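Local coordinates for cytochrome P450 (Zobellia galactanivorans, PDB 6G5O), which belongs to the cytochrome P450 family of haem proteins and holds a protoporphyrin IX containing iron within a mainly helical fold, at residues E147-W152 / Y173-E178; L243-L246 / E251-G254; Y359-E364 / Q370-F375. All blocks are in the same frame, centred on the assembly; numbering follows the deposited sequence.

Interaction 1 of 3, residues E147-W152 / Y173-E178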
loop_
_atom_site.group_PDB
_atom_site.type_symbol
_atom_site.label_atom_id
_atom_site.label_comp_id
_atom_site.label_asym_id
_atom_site.label_seq_id
_atom_site.Cartn_x
_atom_site.Cartn_y
_atom_site.Cartn_z
ATOM N N GLU A 147 -17.257 8.452 7.251
ATOM C CA GLU A 147 -17.299 9.937 7.347
ATOM C C GLU A 147 -16.238 10.466 8.308
ATOM O O GLU A 147 -15.572 11.476 8.060
ATOM C CB GLU A 147 -18.694 10.446 7.756
ATOM C CG GLU A 147 -19.753 10.339 6.675
ATOM C CD GLU A 147 -19.373 11.032 5.345
ATOM O OE1 GLU A 147 -18.633 12.054 5.333
ATOM O OE2 GLU A 147 -19.813 10.524 4.298
ATOM N N THR A 148 -16.040 9.761 9.403
ATOM C CA THR A 148 -14.956 10.103 10.294
ATOM C C THR A 148 -13.626 10.059 9.575
ATOM O O THR A 148 -12.814 11.009 9.658
ATOM C CB THR A 148 -14.941 9.159 11.501
ATOM O OG1 THR A 148 -16.230 9.219 12.137
ATOM C CG2 THR A 148 -13.817 9.531 12.465
ATOM N N TRP A 149 -13.385 8.962 8.860
ATOM C CA TRP A 149 -12.096 8.771 8.182
ATOM C C TRP A 149 -11.914 9.787 7.050
ATOM O O TRP A 149 -10.838 10.334 6.864
ATOM C CB TRP A 149 -11.955 7.318 7.695
ATOM C CG TRP A 149 -12.207 6.335 8.794
ATOM C CD1 TRP A 149 -11.989 6.531 10.123
ATOM C CD2 TRP A 149 -12.763 5.026 8.671
ATOM N NE1 TRP A 149 -12.391 5.433 10.834
ATOM C CE2 TRP A 149 -12.845 4.486 9.963
ATOM C CE3 TRP A 149 -13.197 4.258 7.583
ATOM C CZ2 TRP A 149 -13.333 3.215 10.209
ATOM C CZ3 TRP A 149 -13.659 2.998 7.812
ATOM C CH2 TRP A 149 -13.741 2.484 9.122
ATOM N N ILE A 150 -12.964 10.053 6.320
ATOM C CA ILE A 150 -12.892 11.098 5.292
ATOM C C ILE A 150 -12.559 12.496 5.861
ATOM O O ILE A 150 -11.752 13.219 5.280
ATOM C CB ILE A 150 -14.192 11.157 4.493
ATOM C CG1 ILE A 150 -14.331 9.887 3.660
ATOM C CG2 ILE A 150 -14.196 12.383 3.582
ATOM C CD1 ILE A 150 -15.750 9.600 3.217
ATOM N N SER A 151 -13.137 12.849 7.011
ATOM C CA SER A 151 -12.817 14.127 7.693
ATOM C C SER A 151 -11.370 14.321 8.059
ATOM O O SER A 151 -10.889 15.450 8.074
ATOM C CB SER A 151 -13.642 14.282 8.974
ATOM O OG SER A 151 -14.987 14.568 8.635
ATOM N N TRP A 152 -10.663 13.250 8.389
ATOM C CA TRP A 152 -9.235 13.368 8.651
ATOM C C TRP A 152 -8.444 13.935 7.458
ATOM O O TRP A 152 -7.409 14.558 7.652
ATOM C CB TRP A 152 -8.655 11.994 8.990
ATOM C CG TRP A 152 -9.173 11.357 10.247
ATOM C CD1 TRP A 152 -9.811 11.973 11.276
ATOM C CD2 TRP A 152 -9.042 9.984 10.625
ATOM N NE1 TRP A 152 -10.114 11.069 12.263
ATOM C CE2 TRP A 152 -9.639 9.843 11.898
ATOM C CE3 TRP A 152 -8.474 8.858 10.018
ATOM C CZ2 TRP A 152 -9.698 8.626 12.564
ATOM C CZ3 TRP A 152 -8.518 7.643 10.695
ATOM C CH2 TRP A 152 -9.132 7.539 11.950
ATOM N N TYR A 173 -4.190 7.462 17.073
ATOM C CA TYR A 173 -3.915 6.502 18.140
ATOM C C TYR A 173 -4.995 6.548 19.219
ATOM O O TYR A 173 -5.424 5.509 19.709
ATOM C CB TYR A 173 -2.519 6.677 18.745
ATOM C CG TYR A 173 -1.378 6.671 17.748
ATOM C CD1 TYR A 173 -1.496 6.079 16.463
ATOM C CD2 TYR A 173 -0.142 7.235 18.094
ATOM C CE1 TYR A 173 -0.429 6.094 15.565
ATOM C CE2 TYR A 173 0.927 7.240 17.206
ATOM C CZ TYR A 173 0.782 6.679 15.943
ATOM O OH TYR A 173 1.864 6.726 15.080
ATOM N N HIS A 174 -5.474 7.736 19.544
ATOM C CA HIS A 174 -6.540 7.887 20.538
ATOM C C HIS A 174 -7.889 7.372 20.006
ATOM O O HIS A 174 -8.652 6.778 20.746
ATOM C CB HIS A 174 -6.645 9.363 21.008
ATOM C CG HIS A 174 -7.868 9.663 21.831
ATOM N ND1 HIS A 174 -7.889 9.551 23.209
ATOM C CD2 HIS A 174 -9.112 10.071 21.466
ATOM C CE1 HIS A 174 -9.091 9.879 23.655
ATOM N NE2 HIS A 174 -9.853 10.193 22.618
ATOM N N TYR A 175 -8.180 7.577 18.730
ATOM C CA TYR A 175 -9.404 7.051 18.179
ATOM C C TYR A 175 -9.404 5.509 18.215
ATOM O O TYR A 175 -10.432 4.892 18.497
ATOM C CB TYR A 175 -9.603 7.588 16.764
ATOM C CG TYR A 175 -10.629 6.857 15.953
ATOM C CD1 TYR A 175 -10.278 5.736 15.205
ATOM C CD2 TYR A 175 -11.935 7.300 15.896
ATOM C CE1 TYR A 175 -11.206 5.083 14.408
ATOM C CE2 TYR A 175 -12.873 6.656 15.121
ATOM C CZ TYR A 175 -12.509 5.537 14.373
ATOM O OH TYR A 175 -13.462 4.882 13.612
ATOM N N ILE A 176 -8.254 4.905 17.937
ATOM C CA ILE A 176 -8.114 3.443 17.980
ATOM C C ILE A 176 -8.317 2.973 19.414
ATOM O O ILE A 176 -9.113 2.065 19.636
ATOM C CB ILE A 176 -6.730 2.949 17.462
ATOM C CG1 ILE A 176 -6.539 3.281 15.977
ATOM C CG2 ILE A 176 -6.527 1.445 17.690
ATOM C CD1 ILE A 176 -7.379 2.470 15.040
ATOM N N ASP A 177 -7.621 3.599 20.377
ATOM C CA ASP A 177 -7.845 3.338 21.838
ATOM C C ASP A 177 -9.329 3.361 22.188
ATOM O O ASP A 177 -9.806 2.468 22.906
ATOM C CB ASP A 177 -7.145 4.370 22.735
ATOM C CG ASP A 177 -5.666 4.141 22.859
ATOM O OD1 ASP A 177 -5.233 2.969 22.855
ATOM O OD2 ASP A 177 -4.928 5.157 22.979
ATOM N N GLU A 178 -10.059 4.354 21.656
ATOM C CA GLU A 178 -11.490 4.486 21.957
ATOM C C GLU A 178 -12.320 3.338 21.394
ATOM O O GLU A 178 -13.160 2.794 22.107
ATOM C CB GLU A 178 -12.078 5.842 21.501
ATOM C CG GLU A 178 -11.595 7.095 22.255
ATOM C CD GLU A 178 -11.440 6.929 23.782
ATOM O OE1 GLU A 178 -10.304 7.111 24.302
ATOM O OE2 GLU A 178 -12.444 6.621 24.472
#

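Interaction 2 of 3, residues L243-L246 / E251-G254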
loop_
_atom_site.group_PDB
_atom_site.type_symbol
_atom_site.label_atom_id
_atom_site.label_comp_id
_atom_site.label_asym_id
_atom_site.label_seq_id
_atom_site.Cartn_x
_atom_site.Cartn_y
_atom_site.Cartn_z
ATOM N N LEU A 243 -8.156 1.480 -21.993
ATOM C CA LEU A 243 -9.519 1.518 -21.509
ATOM C C LEU A 243 -10.414 0.578 -22.354
ATOM O O LEU A 243 -11.206 -0.211 -21.801
ATOM C CB LEU A 243 -10.042 2.973 -21.509
ATOM C CG LEU A 243 -11.495 3.154 -21.027
ATOM C CD1 LEU A 243 -11.594 2.780 -19.546
ATOM C CD2 LEU A 243 -11.975 4.582 -21.264
ATOM N N GLU A 244 -10.252 0.647 -23.682
ATOM C CA GLU A 244 -11.009 -0.214 -24.628
ATOM C C GLU A 244 -10.615 -1.698 -24.452
ATOM O O GLU A 244 -11.472 -2.572 -24.437
ATOM C CB GLU A 244 -10.814 0.274 -26.103
ATOM C CG GLU A 244 -11.963 -0.051 -27.056
ATOM N N ARG A 245 -9.324 -1.996 -24.300
ATOM C CA ARG A 245 -8.903 -3.383 -24.045
ATOM C C ARG A 245 -9.568 -3.987 -22.807
ATOM O O ARG A 245 -10.035 -5.131 -22.856
ATOM C CB ARG A 245 -7.392 -3.510 -23.937
ATOM C CG ARG A 245 -6.674 -3.531 -25.279
ATOM C CD ARG A 245 -5.297 -4.161 -25.130
ATOM N NE ARG A 245 -5.399 -5.603 -24.936
ATOM C CZ ARG A 245 -4.393 -6.405 -24.545
ATOM N NH1 ARG A 245 -3.205 -5.896 -24.262
ATOM N NH2 ARG A 245 -4.583 -7.723 -24.395
ATOM N N LEU A 246 -9.671 -3.211 -21.721
ATOM C CA LEU A 246 -10.348 -3.697 -20.499
ATOM C C LEU A 246 -11.848 -3.865 -20.694
ATOM O O LEU A 246 -12.460 -4.791 -20.116
ATOM C CB LEU A 246 -10.115 -2.750 -19.346
ATOM C CG LEU A 246 -8.691 -2.717 -18.813
ATOM C CD1 LEU A 246 -8.503 -1.430 -18.028
ATOM C CD2 LEU A 246 -8.356 -3.937 -17.973
ATOM N N GLU A 251 -11.048 -10.561 -18.970
ATOM C CA GLU A 251 -10.088 -11.577 -18.492
ATOM C C GLU A 251 -8.659 -11.071 -18.185
ATOM O O GLU A 251 -7.958 -11.684 -17.403
ATOM C CB GLU A 251 -10.007 -12.779 -19.461
ATOM C CG GLU A 251 -9.529 -12.469 -20.872
ATOM C CD GLU A 251 -10.624 -11.958 -21.852
ATOM O OE1 GLU A 251 -11.809 -11.686 -21.468
ATOM O OE2 GLU A 251 -10.271 -11.796 -23.047
ATOM N N ILE A 252 -8.221 -9.958 -18.782
ATOM C CA ILE A 252 -6.900 -9.445 -18.476
ATOM C C ILE A 252 -6.825 -8.572 -17.193
ATOM O O ILE A 252 -5.759 -8.054 -16.868
ATOM C CB ILE A 252 -6.293 -8.634 -19.639
ATOM C CG1 ILE A 252 -6.953 -7.278 -19.790
ATOM C CG2 ILE A 252 -6.249 -9.438 -20.958
ATOM C CD1 ILE A 252 -6.311 -6.431 -20.879
ATOM N N THR A 253 -7.931 -8.385 -16.499
ATOM C CA THR A 253 -7.986 -7.386 -15.444
ATOM C C THR A 253 -7.038 -7.722 -14.260
ATOM O O THR A 253 -6.354 -6.831 -13.739
ATOM C CB THR A 253 -9.440 -7.178 -14.932
ATOM O OG1 THR A 253 -10.331 -6.908 -16.017
ATOM C CG2 THR A 253 -9.504 -5.992 -14.010
ATOM N N GLY A 254 -6.987 -8.996 -13.861
ATOM C CA GLY A 254 -6.076 -9.461 -12.802
ATOM C C GLY A 254 -4.651 -9.034 -13.080
ATOM O O GLY A 254 -3.968 -8.435 -12.227
#

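Interaction 3 of 3, residues Y359-E364 / Q370-F375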
loop_
_atom_site.group_PDB
_atom_site.type_symbol
_atom_site.label_atom_id
_atom_site.label_comp_id
_atom_site.label_asym_id
_atom_site.label_seq_id
_atom_site.Cartn_x
_atom_site.Cartn_y
_atom_site.Cartn_z
ATOM N N TYR A 359 -3.112 19.712 -12.153
ATOM C CA TYR A 359 -2.588 18.785 -11.167
ATOM C C TYR A 359 -1.397 19.329 -10.444
ATOM O O TYR A 359 -0.816 20.285 -10.890
ATOM C CB TYR A 359 -2.190 17.486 -11.870
ATOM C CG TYR A 359 -1.038 17.590 -12.855
ATOM C CD1 TYR A 359 -1.274 17.919 -14.184
ATOM C CD2 TYR A 359 0.274 17.336 -12.455
ATOM C CE1 TYR A 359 -0.238 17.963 -15.101
ATOM C CE2 TYR A 359 1.319 17.388 -13.349
ATOM C CZ TYR A 359 1.058 17.703 -14.675
ATOM O OH TYR A 359 2.101 17.750 -15.568
ATOM N N LYS A 360 -1.039 18.710 -9.325
ATOM C CA LYS A 360 0.239 18.952 -8.687
ATOM C C LYS A 360 0.785 17.605 -8.207
ATOM O O LYS A 360 0.091 16.847 -7.529
ATOM C CB LYS A 360 0.058 19.911 -7.520
ATOM C CG LYS A 360 1.311 20.287 -6.741
ATOM C CD LYS A 360 1.285 21.768 -6.349
ATOM C CE LYS A 360 0.049 22.208 -5.538
ATOM N NZ LYS A 360 0.234 22.070 -4.062
ATOM N N GLU A 361 2.039 17.342 -8.525
ATOM C CA GLU A 361 2.685 16.083 -8.238
ATOM C C GLU A 361 3.082 15.955 -6.790
ATOM O O GLU A 361 3.467 16.923 -6.154
ATOM C CB GLU A 361 3.932 15.911 -9.115
ATOM C CG GLU A 361 3.668 15.839 -10.626
ATOM C CD GLU A 361 4.943 15.664 -11.471
ATOM O OE1 GLU A 361 6.049 16.004 -10.986
ATOM O OE2 GLU A 361 4.827 15.140 -12.628
ATOM N N ASN A 362 2.991 14.736 -6.271
ATOM C CA ASN A 362 3.501 14.408 -4.938
ATOM C C ASN A 362 4.833 13.734 -5.173
ATOM O O ASN A 362 4.886 12.641 -5.729
ATOM C CB ASN A 362 2.481 13.506 -4.218
ATOM C CG ASN A 362 2.933 13.020 -2.840
ATOM O OD1 ASN A 362 4.051 13.238 -2.410
ATOM N ND2 ASN A 362 2.035 12.302 -2.154
ATOM N N ILE A 363 5.909 14.425 -4.802
ATOM C CA ILE A 363 7.267 13.956 -4.975
ATOM C C ILE A 363 7.810 13.596 -3.628
ATOM O O ILE A 363 7.789 14.407 -2.718
ATOM C CB ILE A 363 8.201 15.033 -5.605
ATOM C CG1 ILE A 363 8.007 15.084 -7.107
ATOM C CG2 ILE A 363 9.671 14.710 -5.432
ATOM C CD1 ILE A 363 6.668 15.601 -7.527
ATOM N N GLU A 364 8.344 12.387 -3.525
ATOM C CA GLU A 364 8.967 11.918 -2.293
ATOM C C GLU A 364 10.406 12.371 -2.295
ATOM O O GLU A 364 11.152 12.076 -3.227
ATOM C CB GLU A 364 8.867 10.380 -2.148
ATOM C CG GLU A 364 7.430 9.898 -1.895
ATOM C CD GLU A 364 7.276 8.409 -1.530
ATOM O OE1 GLU A 364 8.173 7.604 -1.853
ATOM O OE2 GLU A 364 6.249 8.052 -0.899
ATOM N N GLN A 370 14.485 11.805 -6.111
ATOM C CA GLN A 370 13.246 12.525 -6.024
ATOM C C GLN A 370 12.263 11.668 -6.816
ATOM O O GLN A 370 12.445 11.455 -8.019
ATOM C CB GLN A 370 13.408 13.935 -6.630
ATOM C CG GLN A 370 14.466 14.811 -5.935
ATOM C CD GLN A 370 14.093 15.201 -4.506
ATOM O OE1 GLN A 370 13.102 15.904 -4.299
ATOM N NE2 GLN A 370 14.880 14.751 -3.518
ATOM N N ARG A 371 11.238 11.154 -6.135
ATOM C CA ARG A 371 10.380 10.105 -6.703
ATOM C C ARG A 371 8.939 10.485 -6.767
ATOM O O ARG A 371 8.292 10.625 -5.746
ATOM C CB ARG A 371 10.476 8.811 -5.884
ATOM C CG ARG A 371 9.945 7.630 -6.703
ATOM C CD ARG A 371 9.145 6.584 -5.979
ATOM N NE ARG A 371 8.577 5.674 -6.979
ATOM C CZ ARG A 371 7.562 4.852 -6.762
ATOM N NH1 ARG A 371 6.982 4.777 -5.553
ATOM N NH2 ARG A 371 7.130 4.108 -7.755
ATOM N N LYS A 372 8.403 10.607 -7.966
ATOM C CA LYS A 372 6.987 10.797 -8.100
ATOM C C LYS A 372 6.241 9.539 -7.654
ATOM O O LYS A 372 6.420 8.462 -8.252
ATOM C CB LYS A 372 6.645 11.108 -9.535
ATOM C CG LYS A 372 5.164 11.337 -9.783
ATOM C CD LYS A 372 4.975 11.821 -11.228
ATOM C CE LYS A 372 3.516 11.979 -11.644
ATOM N NZ LYS A 372 3.343 12.294 -13.087
ATOM N N VAL A 373 5.418 9.681 -6.604
ATOM C CA VAL A 373 4.587 8.584 -6.092
ATOM C C VAL A 373 3.146 8.726 -6.511
ATOM O O VAL A 373 2.397 7.760 -6.444
ATOM C CB VAL A 373 4.673 8.431 -4.544
ATOM C CG1 VAL A 373 3.953 9.577 -3.824
ATOM C CG2 VAL A 373 4.105 7.063 -4.085
ATOM N N GLY A 374 2.768 9.908 -7.003
ATOM C CA GLY A 374 1.401 10.209 -7.384
ATOM C C GLY A 374 1.142 11.712 -7.453
ATOM O O GLY A 374 2.000 12.484 -7.891
ATOM N N PHE A 375 -0.043 12.120 -7.001
ATOM C CA PHE A 375 -0.508 13.506 -7.060
ATOM C C PHE A 375 -1.053 13.988 -5.712
ATOM O O PHE A 375 -1.725 13.234 -5.009
ATOM C CB PHE A 375 -1.619 13.608 -8.069
ATOM C CG PHE A 375 -1.219 13.157 -9.429
ATOM C CD1 PHE A 375 -0.671 14.049 -10.338
ATOM C CD2 PHE A 375 -1.363 11.834 -9.797
ATOM C CE1 PHE A 375 -0.308 13.630 -11.606
ATOM C CE2 PHE A 375 -1.035 11.411 -11.072
ATOM C CZ PHE A 375 -0.490 12.304 -11.978
#

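Interaction 1 of 3, residues E147-W152 / Y173-E178
Tyr-175 reaches out from helix 169-185 and meets two tryptophans of helix 145-152, both on the same side of its ring plane, each in a different way. Its CG lies anti to the backbone N (chi1 165°), which extends the phenol across a wide gap: the axes of the two short segments run almost antiparallel, 13.3 Å apart at their closest, too far for the backbones to take part. Trp-152 brings the edge of its six-membered ring onto one face of the phenol. The two planes are nearly perpendicular, at 89°, and the contacts come from the outer rim of the indole, with Trp-152 CH2 3.9 Å from Tyr-175 CD1 and Trp-152 CZ2 equally close to Tyr-175 CG. This is a T-shaped, edge-to-face pair in which tyrosine offers the face. Trp-149 turns its pyrrole edge to the far end of the same side chain. Its NE1 donates to Tyr-175 OH over 3.0 Å, in a bond bent to 146° at the hydrogen, and the oxygen stands somewhat off the indole plane. The same hydroxyl also pairs with Glu-145 OE1 at the start of the helix, and the two bonds grip it and hold the tip of the side chain in place. Thr-148 adds a small apolar touch: its methyl CG2 lies 4.0 Å from Tyr-175 CE2. The Trp-149 ring also packs edge-to-face with Phe-218 of helix 207-220 and touches Ser-132 and Thr-136 of helix 122-139; the side chain of Trp-149 is about 10 Å from the haem. The result is an aromatic cluster bridging an antiparallel helix pair, which, by order in the chain, are probably the F and G helices of the cytochrome P450 fold.

Interaction 2 of 3, residues L243-L246 / E251-G254
Arg-245 and Leu-246 of helix 240-248 meet Ile-252 and Thr-253 across the tight connection between two consecutive helices, where the chain leaves one and starts helix 253-264; by their order these are probably the J and K helices of the cytochrome P450 fold. Arg-245 comes first along the segment. Its chain bends at chi3 (73°) and brings the guanidinium over the branched side chain of Ile-252, so that Ile-252 CD1 sits against one face of the flat group, displaced toward its rim, 4.1 Å from Arg-245 NH2. Ile-252 CG2 is almost as near to the same nitrogen. The polar edge is used for charge: Arg-245 NE forms a salt bridge with Glu-249 in the turn, and Arg-245 NH2 forms another with Asp-314. Two carboxylates probably hold the guanidinium in this orientation, and Ile-252 supplies hydrocarbon to one face of the charged group. Leu-246, the next residue, is buried and sends only CD2 across. That methyl lies 4.1 Å from Ile-252 CG1, the two side chains crossing at about a right angle, and it also rests beside the first turn of the second helix. Leu-246 also packs on Ala-348 of helix 333-350. From that helix Gln-345 NE2 donates to both Leu-246 O and Thr-253 OG1, so one amide spans the two sides of the connection. Thr-253 OG1 also bonds to Pro-250 O and stands 4.1 Å from Leu-246 CD2.

Interaction 3 of 3, residues Y359-E364 / Q370-F375
Glu-361 and Lys-372 form a salt bridge across two antiparallel strands, and the glutamate can be followed outward atom by atom. Its CB passes 4.1 Å from the carbonyl oxygen Gly-374 O. CG comes next, near Lys-372 CE and level with the edge of the Tyr-359 ring. The chain is extended beyond CG (chi2 180°), which carries CD alongside the lysine methylenes, 3.9 Å from Lys-372 CD. At the tip, Glu-361 OE2 meets Lys-372 NZ at 3.2 Å, where the hydrogen bond is weak. NZ also bonds to the backbone oxygens of Lys-3, its strongest partner, and Glu-5, so the salt bridge is one of several holds on the ammonium.

The backbones are joined by hydrogen bonds whose register shifts by one residue between Asn-362 and Ile-363, a beta bulge. Asn-362 faces two residues: its N donates to Gly-374 O over 2.9 Å, and its O accepts from Val-373 N. Past the bulge, Glu-364 and Arg-371 bond to each other in both directions as a hydrogen-bonded pair, with Glu-364 N to Arg-371 O practically straight at 179°. Val-373, set in the bulge, lies side by side with Asn-362, its CG1 3.7 Å from Asn-362 CG, while its CB and CG2 lean on the carboxylate of Glu-364. At the other end Tyr-359 touches the edge of the Phe-375 ring, with Tyr-359 CD2 3.8 Å from Phe-375 CE1.

The contact belongs to the hairpin of strands 351-366 and 369-384, the latter flanked on its other side by strand 119-121. Thr-268, a few residues past the end of helix 253-264, bonds to both Glu-364 OE1 and Arg-371 NH1, whereas Phe-375 packs on Thr-230, Asn-231 and Ala-234 of helix 223-238.

The three contacts are far apart and follow one another along the chain. Interaction 1 joins two helices across a wide gap through aromatic rings and is only partly buried, while interaction 2 packs the end of one helix on the turn and first residue of the next, a buried contact of aliphatic groups under a guanidinium. Interaction 3 is the one built on backbone hydrogen bonds, in a hairpin with both buried and exposed residues. Its centre lies about 26 Å from those of the other two, which are about 36 Å apart. Helix 253-264 links two of them: interaction 2 sits at its start, and Arg-371 of interaction 3 bonds to Phe-264 O at its end.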